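Local coordinates for protein cytosol aminopeptidase (Coxiella burnetii, PDB 3IJ3) that probably removes amino-terminal residues from peptides as a manganese-dependent metalloaminopeptidase of the M17 family, at residues A[320-325]-A[342-347]; A[335-340]-A[417-422]; A[408-413]-A[432-437]. All coordinates share one frame; numbering follows the deposited sequence.

Contact 1: residues A[320-325]-A[342-347]; sequences TRARKT and ALAEAV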
loop_
_atom_site.group_PDB
_atom_site.type_symbol
_atom_site.label_atom_id
_atom_site.label_comp_id
_atom_site.label_asym_id
_atom_site.label_seq_id
_atom_site.Cartn_x
_atom_site.Cartn_y
_atom_site.Cartn_z
ATOM N N THR A 320 21.759 14.553 -24.172
ATOM C CA THR A 320 22.999 14.287 -23.433
ATOM C C THR A 320 24.218 14.864 -24.153
ATOM O O THR A 320 24.188 15.139 -25.338
ATOM C CB THR A 320 23.259 12.766 -23.255
ATOM O OG1 THR A 320 23.397 12.159 -24.538
ATOM C CG2 THR A 320 22.141 12.063 -22.465
ATOM N N ARG A 321 25.302 15.023 -23.411
ATOM C CA ARG A 321 26.543 15.498 -23.981
ATOM C C ARG A 321 27.059 14.531 -25.059
ATOM O O ARG A 321 27.701 14.958 -26.010
ATOM C CB ARG A 321 27.576 15.690 -22.883
ATOM C CG ARG A 321 28.914 16.239 -23.381
ATOM C CD ARG A 321 29.705 16.776 -22.250
ATOM N NE ARG A 321 30.967 17.395 -22.656
ATOM C CZ ARG A 321 31.079 18.606 -23.192
ATOM N NH1 ARG A 321 30.010 19.315 -23.486
ATOM N NH2 ARG A 321 32.283 19.094 -23.490
ATOM N N ALA A 322 26.744 13.241 -24.918
ATOM C CA ALA A 322 27.133 12.222 -25.893
ATOM C C ALA A 322 26.256 12.224 -27.156
ATOM O O ALA A 322 26.518 11.467 -28.096
ATOM C CB ALA A 322 27.049 10.851 -25.238
ATOM N N ARG A 323 25.230 13.073 -27.147
ATOM C CA ARG A 323 24.262 13.213 -28.241
ATOM C C ARG A 323 23.336 11.985 -28.385
ATOM O O ARG A 323 22.879 11.669 -29.498
ATOM C CB ARG A 323 24.940 13.580 -29.567
ATOM C CG ARG A 323 25.733 14.904 -29.554
ATOM C CD ARG A 323 26.611 15.004 -30.822
ATOM N NE ARG A 323 27.454 16.201 -30.902
ATOM C CZ ARG A 323 27.227 17.236 -31.713
ATOM N NH1 ARG A 323 28.056 18.271 -31.717
ATOM N NH2 ARG A 323 26.184 17.232 -32.537
ATOM N N LYS A 324 23.112 11.279 -27.270
ATOM C CA LYS A 324 22.152 10.179 -27.206
ATOM C C LYS A 324 20.920 10.784 -26.543
ATOM O O LYS A 324 21.036 11.764 -25.799
ATOM C CB LYS A 324 22.664 9.009 -26.396
ATOM C CG LYS A 324 23.853 8.338 -27.013
ATOM C CD LYS A 324 24.292 7.091 -26.233
ATOM C CE LYS A 324 25.506 6.433 -26.888
ATOM N NZ LYS A 324 25.205 5.922 -28.236
ATOM N N THR A 325 19.746 10.247 -26.816
ATOM C CA THR A 325 18.521 10.751 -26.162
ATOM C C THR A 325 18.084 9.729 -25.102
ATOM O O THR A 325 18.127 8.534 -25.353
ATOM C CB THR A 325 17.397 11.029 -27.155
ATOM O OG1 THR A 325 17.182 9.893 -27.993
ATOM C CG2 THR A 325 17.765 12.265 -28.009
ATOM N N ALA A 342 28.900 13.283 -17.235
ATOM C CA ALA A 342 30.261 13.358 -16.695
ATOM C C ALA A 342 31.116 12.313 -17.393
ATOM O O ALA A 342 32.261 12.574 -17.739
ATOM C CB ALA A 342 30.264 13.145 -15.154
ATOM N N LEU A 343 30.566 11.115 -17.586
ATOM C CA LEU A 343 31.296 10.048 -18.284
ATOM C C LEU A 343 31.600 10.382 -19.746
ATOM O O LEU A 343 32.711 10.101 -20.234
ATOM C CB LEU A 343 30.573 8.687 -18.167
ATOM C CG LEU A 343 30.540 8.018 -16.812
ATOM C CD1 LEU A 343 29.537 6.844 -16.835
ATOM C CD2 LEU A 343 31.929 7.564 -16.325
ATOM N N ALA A 344 30.632 10.975 -20.446
ATOM C CA ALA A 344 30.801 11.393 -21.835
ATOM C C ALA A 344 31.957 12.390 -21.923
ATOM O O ALA A 344 32.743 12.377 -22.885
ATOM C CB ALA A 344 29.490 12.016 -22.387
ATOM N N GLU A 345 32.066 13.253 -20.923
ATOM C CA GLU A 345 33.178 14.209 -20.868
ATOM C C GLU A 345 34.510 13.505 -20.588
ATOM O O GLU A 345 35.522 13.781 -21.247
ATOM C CB GLU A 345 32.906 15.262 -19.802
ATOM C CG GLU A 345 34.042 16.269 -19.598
ATOM C CD GLU A 345 34.302 17.189 -20.783
ATOM O OE1 GLU A 345 33.616 17.111 -21.826
ATOM O OE2 GLU A 345 35.232 18.019 -20.665
ATOM N N ALA A 346 34.516 12.594 -19.618
ATOM C CA ALA A 346 35.722 11.862 -19.251
ATOM C C ALA A 346 36.315 11.088 -20.435
ATOM O O ALA A 346 37.532 11.067 -20.628
ATOM C CB ALA A 346 35.415 10.877 -18.094
ATOM N N VAL A 347 35.461 10.443 -21.215
ATOM C CA VAL A 347 35.931 9.594 -22.320
ATOM C C VAL A 347 36.605 10.360 -23.468
ATOM O O VAL A 347 37.427 9.794 -24.179
ATOM C CB VAL A 347 34.810 8.670 -22.901
ATOM C CG1 VAL A 347 34.341 7.656 -21.859
ATOM C CG2 VAL A 347 33.692 9.474 -23.467
#
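Arg321 reaches from the turn at 320-323 to Glu345 on helix 335-347 and grips one carboxylate oxygen, OE1, with two nitrogens. NE of Arg321 lies 2.8 Å from OE1 of Glu345, and NH2 of Arg321 stands 2.9 Å from the same oxygen. Both bonds are clearly bent, the first with an N-H...O angle of 139°, as expected when two adjacent N-H groups share a single acceptor. They approach OE1 from one face of the carboxylate, NE on its anti side and NH2 on its syn side, with the two flat groups turned 54° against each other. The arginine runs out extended from CG to NE, whereas Glu345 bends at chi2 (66°), which brings its carboxylate back to meet it.

The remaining polar ends are also engaged. NH1 of Arg321 forms a salt bridge with Glu215, its backbone N donates to Asp341, and Phe216 makes a cation-pi contact with the guanidinium. For its part, OE2 of Glu345 pairs with Arg297, so acidic and basic groups alternate through a small network.

Beside the ion pair the contact is apolar and small: CB of Ala322 rests 3.9 Å from CB of Ala344, where the two backbones come nearest. Thr320 bonds within its own segment: its backbone O accepts from Arg323 N (2.9 Å) in a type I turn, and its OG1 donates to the Lys324 O at 2.7 Å.

The turn belongs to the hairpin of strands 317-319 and 325-327, here set against one side of helix 335-347. Other residues of that helix, Leu343, Ala346 and Val347, pack on Ile354 of strand 353-359, while Ala342 and Ala346 meet strand 244-252, so the helix lies between the hairpin turn and the main sheet.

Contact 2: residues A[335-340]-A[417-422]; sequences GRVVLA and LTNSSQ. With SO4 (sulfate ion), chain D; SO4 (sulfate ion), chain F.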
loop_
_atom_site.group_PDB
_atom_site.type_symbol
_atom_site.label_atom_id
_atom_site.label_comp_id
_atom_site.label_asym_id
_atom_site.label_seq_id
_atom_site.Cartn_x
_atom_site.Cartn_y
_atom_site.Cartn_z
ATOM N N GLY A 335 20.588 9.563 -10.841
ATOM C CA GLY A 335 22.048 9.513 -10.659
ATOM C C GLY A 335 22.769 9.080 -11.919
ATOM O O GLY A 335 23.775 9.669 -12.319
ATOM N N ARG A 336 22.262 8.041 -12.538
ATOM C CA ARG A 336 22.879 7.533 -13.777
ATOM C C ARG A 336 22.765 8.551 -14.907
ATOM O O ARG A 336 23.627 8.602 -15.788
ATOM C CB ARG A 336 22.245 6.201 -14.157
ATOM C CG ARG A 336 20.827 6.289 -14.661
ATOM C CD ARG A 336 20.056 4.964 -14.568
ATOM N NE ARG A 336 19.854 4.534 -13.194
ATOM C CZ ARG A 336 19.137 3.455 -12.849
ATOM N NH1 ARG A 336 18.562 2.678 -13.768
ATOM N NH2 ARG A 336 19.019 3.127 -11.579
ATOM N N VAL A 337 21.675 9.341 -14.893
ATOM C CA VAL A 337 21.453 10.385 -15.932
ATOM C C VAL A 337 22.528 11.492 -15.826
ATOM O O VAL A 337 23.151 11.857 -16.841
ATOM C CB VAL A 337 20.026 10.956 -15.877
ATOM C CG1 VAL A 337 19.831 12.120 -16.883
ATOM C CG2 VAL A 337 18.979 9.841 -16.122
ATOM N N VAL A 338 22.795 11.962 -14.602
ATOM C CA VAL A 338 23.807 13.014 -14.432
ATOM C C VAL A 338 25.201 12.446 -14.662
ATOM O O VAL A 338 26.054 13.127 -15.251
ATOM C CB VAL A 338 23.681 13.809 -13.116
ATOM C CG1 VAL A 338 22.219 14.348 -12.997
ATOM C CG2 VAL A 338 24.084 12.986 -11.869
ATOM N N LEU A 339 25.424 11.206 -14.238
ATOM C CA LEU A 339 26.726 10.544 -14.456
ATOM C C LEU A 339 27.027 10.356 -15.944
ATOM O O LEU A 339 28.179 10.418 -16.348
ATOM C CB LEU A 339 26.792 9.196 -13.740
ATOM C CG LEU A 339 26.945 9.282 -12.228
ATOM C CD1 LEU A 339 26.793 7.887 -11.598
ATOM C CD2 LEU A 339 28.282 9.922 -11.846
ATOM N N ALA A 340 25.996 10.106 -16.749
ATOM C CA ALA A 340 26.170 9.914 -18.202
ATOM C C ALA A 340 26.892 11.085 -18.858
ATOM O O ALA A 340 27.752 10.883 -19.723
ATOM C CB ALA A 340 24.807 9.672 -18.897
ATOM N N LEU A 417 17.348 5.288 -25.540
ATOM C CA LEU A 417 17.165 4.351 -24.436
ATOM C C LEU A 417 16.395 5.013 -23.305
ATOM O O LEU A 417 16.210 6.204 -23.300
ATOM C CB LEU A 417 18.481 3.829 -23.882
ATOM C CG LEU A 417 19.389 4.779 -23.134
ATOM C CD1 LEU A 417 20.535 3.966 -22.419
ATOM C CD2 LEU A 417 19.961 5.862 -24.066
ATOM N N THR A 418 15.914 4.201 -22.389
ATOM C CA THR A 418 15.247 4.708 -21.198
ATOM C C THR A 418 16.264 4.739 -20.088
ATOM O O THR A 418 17.349 4.172 -20.223
ATOM C CB THR A 418 14.086 3.811 -20.746
ATOM O OG1 THR A 418 14.593 2.516 -20.385
ATOM C CG2 THR A 418 13.017 3.664 -21.837
ATOM N N ASN A 419 15.930 5.414 -18.980
ATOM C CA ASN A 419 16.848 5.406 -17.852
ATOM C C ASN A 419 16.536 4.326 -16.828
ATOM O O ASN A 419 17.334 4.118 -15.946
ATOM C CB ASN A 419 16.944 6.757 -17.141
ATOM C CG ASN A 419 15.717 7.123 -16.390
ATOM O OD1 ASN A 419 14.601 6.820 -16.807
ATOM N ND2 ASN A 419 15.904 7.862 -15.259
ATOM N N SER A 420 15.421 3.624 -16.935
ATOM C CA SER A 420 15.119 2.577 -15.964
ATOM C C SER A 420 14.431 1.429 -16.638
ATOM O O SER A 420 13.816 1.595 -17.696
ATOM C CB SER A 420 14.224 3.070 -14.820
ATOM O OG SER A 420 12.928 3.350 -15.327
ATOM N N SER A 421 14.483 0.278 -15.982
ATOM C CA SER A 421 13.917 -0.937 -16.565
ATOM C C SER A 421 12.443 -1.143 -16.345
ATOM O O SER A 421 11.769 -0.467 -15.550
ATOM C CB SER A 421 14.774 -2.198 -16.217
ATOM O OG SER A 421 15.017 -2.387 -14.834
ATOM N N GLN A 422 11.937 -2.091 -17.118
ATOM C CA GLN A 422 10.534 -2.444 -17.151
ATOM C C GLN A 422 10.051 -3.203 -15.894
ATOM O O GLN A 422 8.861 -3.249 -15.596
ATOM C CB GLN A 422 10.306 -3.309 -18.412
ATOM C CG GLN A 422 10.946 -2.734 -19.698
ATOM C CD GLN A 422 10.820 -3.662 -20.911
ATOM O OE1 GLN A 422 10.309 -4.786 -20.809
ATOM N NE2 GLN A 422 11.306 -3.194 -22.065
HETATM S S SO4 D . 20.521 6.184 -9.711
HETATM O O1 SO4 D . 19.714 7.277 -9.181
HETATM O O2 SO4 D . 20.502 6.335 -11.173
HETATM O O3 SO4 D . 21.840 6.317 -9.122
HETATM O O4 SO4 D . 19.927 4.880 -9.348
HETATM S S SO4 F . 16.406 0.153 -12.276
HETATM O O1 SO4 F . 15.335 0.351 -11.298
HETATM O O2 SO4 F . 16.167 0.948 -13.477
HETATM O O3 SO4 F . 17.719 0.455 -11.743
HETATM O O4 SO4 F . 16.396 -1.269 -12.640
#
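Arg336 sends NH1 to the backbone O of Asn419, a weak bond at 2.9 Å, while CG2 of Val337 packs 3.8 Å from CB of Asn419. Two sulfates, probably carried over from crystallisation, lie at the guanidinium edge. The first takes NE of Arg336 on its O2 (2.8 Å) and NH2 on its O4; it also accepts the backbone N of Gly335 and of Arg336, in the first turn of the helix. The second takes NH1 and NH2, and from the far side Ser421, whose OG is 2.8 Å from its O4.

A bend at chi3 (65°) swings the guanidinium between the two anions. Further out, Asn419 is fixed by the backbone N of Thr329, which donates to OD1, and by the carbonyls of Asn330 and Ala333, which accept from ND2; Ser420 OG bonds to the Thr329 hydroxyl.

Arg336 belongs to the family signature Asn-Thr-Asp-Ala-Glu-Gly-Arg, two residues after Glu334, a ligand of the lithium ion in this structure. Helix-start amides, the arginine and a bond from Lys250 to sulfate make this a pocket suited to an anion, consistent with the bicarbonate that the equivalent arginine holds in related leucine aminopeptidases.

Contact 3: residues A[408-413]-A[432-437]; sequences NYLKSE and ALFLQH. With EDO (1,2-ethanediol), chain I.
Leu410 pushes its side chain from the end of a short 3-10 segment onto the last turns of helix 427-436, and nearly all the contact runs through one methyl group. Starting at the root, CB passes 4.1 Å from C2 of a bound ethanediol. CG, placed anti to its own carbonyl carbon (chi1 -68°), carries the two methyls into the protein. CD1 is the working tip: it comes within 3.7 Å of the Phe434 CA and 4.0 Å of that residue's CB, lying near the plane of the phenylalanine ring at its edge. The same methyl is 4.4 Å from Leu433 CB, and CE1 of His437 lies 4.3 Å from it. CD2, the other branch, turns toward strand 417-418 and sits 3.6 Å from Thr418 O.

His437 borders the CD1 methyl with its ring. Its ND1 donates back to the Leu433 O at 2.9 Å, with a weak second bond to Phe434 O, so the ring is folded over the final turn of the helix. That leaves NE2 pointing at the ethanediol, whose O2 is 2.6 Å away and near the ring plane; either atom could be the donor. Both ring nitrogens are thus engaged, one by the helix backbone and one by the bound ethanediol.

Phe434 also packs on Arg336 and Ala340, and Leu417 touches both Phe434 and His437. This is a buried leucine methyl from a loop, laid against the C-terminal part of helix 427-436, plain apolar packing that joins the 408-413 loop to the helical layer of the M17 catalytic domain.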
loop_
_atom_site.group_PDB
_atom_site.type_symbol
_atom_site.label_atom_id
_atom_site.label_comp_id
_atom_site.label_asym_id
_atom_site.label_seq_id
_atom_site.Cartn_x
_atom_site.Cartn_y
_atom_site.Cartn_z
ATOM N N ASN A 408 18.180 -4.955 -23.272
ATOM C CA ASN A 408 16.813 -4.923 -23.798
ATOM C C ASN A 408 15.821 -4.271 -22.834
ATOM O O ASN A 408 14.808 -3.735 -23.263
ATOM C CB ASN A 408 16.328 -6.347 -24.189
ATOM C CG ASN A 408 16.957 -6.865 -25.481
ATOM O OD1 ASN A 408 17.471 -6.097 -26.306
ATOM N ND2 ASN A 408 16.892 -8.185 -25.679
ATOM N N TYR A 409 16.107 -4.321 -21.522
ATOM C CA TYR A 409 15.247 -3.688 -20.506
ATOM C C TYR A 409 15.246 -2.166 -20.598
ATOM O O TYR A 409 14.317 -1.510 -20.079
ATOM C CB TYR A 409 15.659 -4.030 -19.053
ATOM C CG TYR A 409 15.447 -5.462 -18.600
ATOM C CD1 TYR A 409 14.320 -6.185 -18.992
ATOM C CD2 TYR A 409 16.298 -6.045 -17.659
ATOM C CE1 TYR A 409 14.114 -7.500 -18.553
ATOM C CE2 TYR A 409 16.093 -7.350 -17.221
ATOM C CZ TYR A 409 15.007 -8.063 -17.659
ATOM O OH TYR A 409 14.795 -9.349 -17.218
ATOM N N LEU A 410 16.257 -1.619 -21.276
ATOM C CA LEU A 410 16.431 -0.165 -21.416
ATOM C C LEU A 410 15.899 0.324 -22.788
ATOM O O LEU A 410 16.144 1.456 -23.201
ATOM C CB LEU A 410 17.899 0.210 -21.208
ATOM C CG LEU A 410 18.379 -0.010 -19.784
ATOM C CD1 LEU A 410 19.895 0.252 -19.681
ATOM C CD2 LEU A 410 17.593 0.881 -18.829
ATOM N N LYS A 411 15.165 -0.533 -23.487
ATOM C CA LYS A 411 14.619 -0.176 -24.816
ATOM C C LYS A 411 13.543 0.915 -24.700
ATOM O O LYS A 411 12.702 0.860 -23.804
ATOM C CB LYS A 411 14.006 -1.415 -25.494
ATOM C CG LYS A 411 13.132 -1.107 -26.722
ATOM C CD LYS A 411 12.587 -2.363 -27.401
ATOM C CE LYS A 411 11.508 -2.005 -28.446
ATOM N NZ LYS A 411 11.983 -0.940 -29.389
ATOM N N SER A 412 13.604 1.903 -25.600
ATOM C CA SER A 412 12.608 2.987 -25.665
ATOM C C SER A 412 11.962 2.989 -27.036
ATOM O O SER A 412 12.637 2.724 -28.039
ATOM C CB SER A 412 13.287 4.351 -25.455
ATOM O OG SER A 412 12.339 5.386 -25.624
ATOM N N GLU A 413 10.663 3.258 -27.101
ATOM C CA GLU A 413 10.003 3.406 -28.381
ATOM C C GLU A 413 10.222 4.836 -28.939
ATOM O O GLU A 413 9.980 5.076 -30.129
ATOM C CB GLU A 413 8.483 3.183 -28.259
ATOM C CG GLU A 413 8.065 1.809 -27.745
ATOM C CD GLU A 413 8.394 0.693 -28.715
ATOM O OE1 GLU A 413 8.592 0.968 -29.900
ATOM O OE2 GLU A 413 8.436 -0.472 -28.285
ATOM N N ALA A 432 24.229 0.132 -14.128
ATOM C CA ALA A 432 25.557 -0.043 -14.664
ATOM C C ALA A 432 25.505 -0.211 -16.176
ATOM O O ALA A 432 26.357 0.349 -16.885
ATOM C CB ALA A 432 26.246 -1.268 -13.986
ATOM N N LEU A 433 24.530 -0.969 -16.684
ATOM C CA LEU A 433 24.402 -1.164 -18.152
ATOM C C LEU A 433 24.033 0.141 -18.815
ATOM O O LEU A 433 24.423 0.403 -19.948
ATOM C CB LEU A 433 23.338 -2.201 -18.562
ATOM C CG LEU A 433 23.587 -3.671 -18.419
ATOM C CD1 LEU A 433 22.263 -4.444 -18.704
ATOM C CD2 LEU A 433 24.741 -4.144 -19.308
ATOM N N PHE A 434 23.237 0.951 -18.123
ATOM C CA PHE A 434 22.882 2.261 -18.649
ATOM C C PHE A 434 24.177 3.090 -18.870
ATOM O O PHE A 434 24.435 3.597 -19.947
ATOM C CB PHE A 434 21.951 3.000 -17.682
ATOM C CG PHE A 434 21.611 4.390 -18.140
ATOM C CD1 PHE A 434 20.502 4.622 -18.975
ATOM C CD2 PHE A 434 22.404 5.450 -17.787
ATOM C CE1 PHE A 434 20.198 5.916 -19.419
ATOM C CE2 PHE A 434 22.117 6.743 -18.224
ATOM C CZ PHE A 434 21.006 6.983 -19.048
ATOM N N LEU A 435 24.984 3.196 -17.832
ATOM C CA LEU A 435 26.221 3.952 -17.889
ATOM C C LEU A 435 27.187 3.434 -18.962
ATOM O O LEU A 435 27.904 4.219 -19.587
ATOM C CB LEU A 435 26.897 3.978 -16.516
ATOM C CG LEU A 435 26.148 4.744 -15.395
ATOM C CD1 LEU A 435 26.810 4.469 -14.045
ATOM C CD2 LEU A 435 26.134 6.204 -15.704
ATOM N N GLN A 436 27.192 2.118 -19.189
ATOM C CA GLN A 436 28.062 1.527 -20.168
ATOM C C GLN A 436 27.791 2.076 -21.565
ATOM O O GLN A 436 28.677 2.067 -22.400
ATOM C CB GLN A 436 27.944 0.006 -20.169
ATOM C CG GLN A 436 28.941 -0.675 -21.069
ATOM C CD GLN A 436 28.891 -2.177 -20.963
ATOM O OE1 GLN A 436 27.828 -2.768 -20.701
ATOM N NE2 GLN A 436 30.029 -2.816 -21.196
ATOM N N HIS A 437 26.574 2.530 -21.825
ATOM C CA HIS A 437 26.265 3.120 -23.154
ATOM C C HIS A 437 27.095 4.361 -23.430
ATOM O O HIS A 437 27.238 4.754 -24.598
ATOM C CB HIS A 437 24.792 3.500 -23.269
ATOM C CG HIS A 437 23.881 2.332 -23.461
ATOM N ND1 HIS A 437 23.530 1.487 -22.436
ATOM C CD2 HIS A 437 23.236 1.875 -24.561
ATOM C CE1 HIS A 437 22.707 0.558 -22.893
ATOM N NE2 HIS A 437 22.513 0.769 -24.177
HETATM C C1 EDO I . 18.283 -0.627 -25.770
HETATM O O1 EDO I . 18.680 -1.510 -26.823
HETATM C C2 EDO I . 19.496 -0.141 -24.992
HETATM O O2 EDO I . 20.714 -0.390 -25.706
#

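Overall arrangement
From the N terminus, strand 317-319 leads into the turn at 320-325, and contact 1 closes a short loop of sixteen residues onto helix 335-347. Contact 2 opens on the start of that same helix, before contact 1 has closed, so the two cross; it then spans 76 residues to reach 417-422. Contact 3 begins within that span, at 408-413, and ends beyond it on helix 427-436, crossing contact 2 in turn, while contacts 1 and 3 simply follow one another. Strand 417-418, in contact 2, also touches contacts 1 and 3. Together they tie the small three-stranded sheet and the two helices into one side of the catalytic domain.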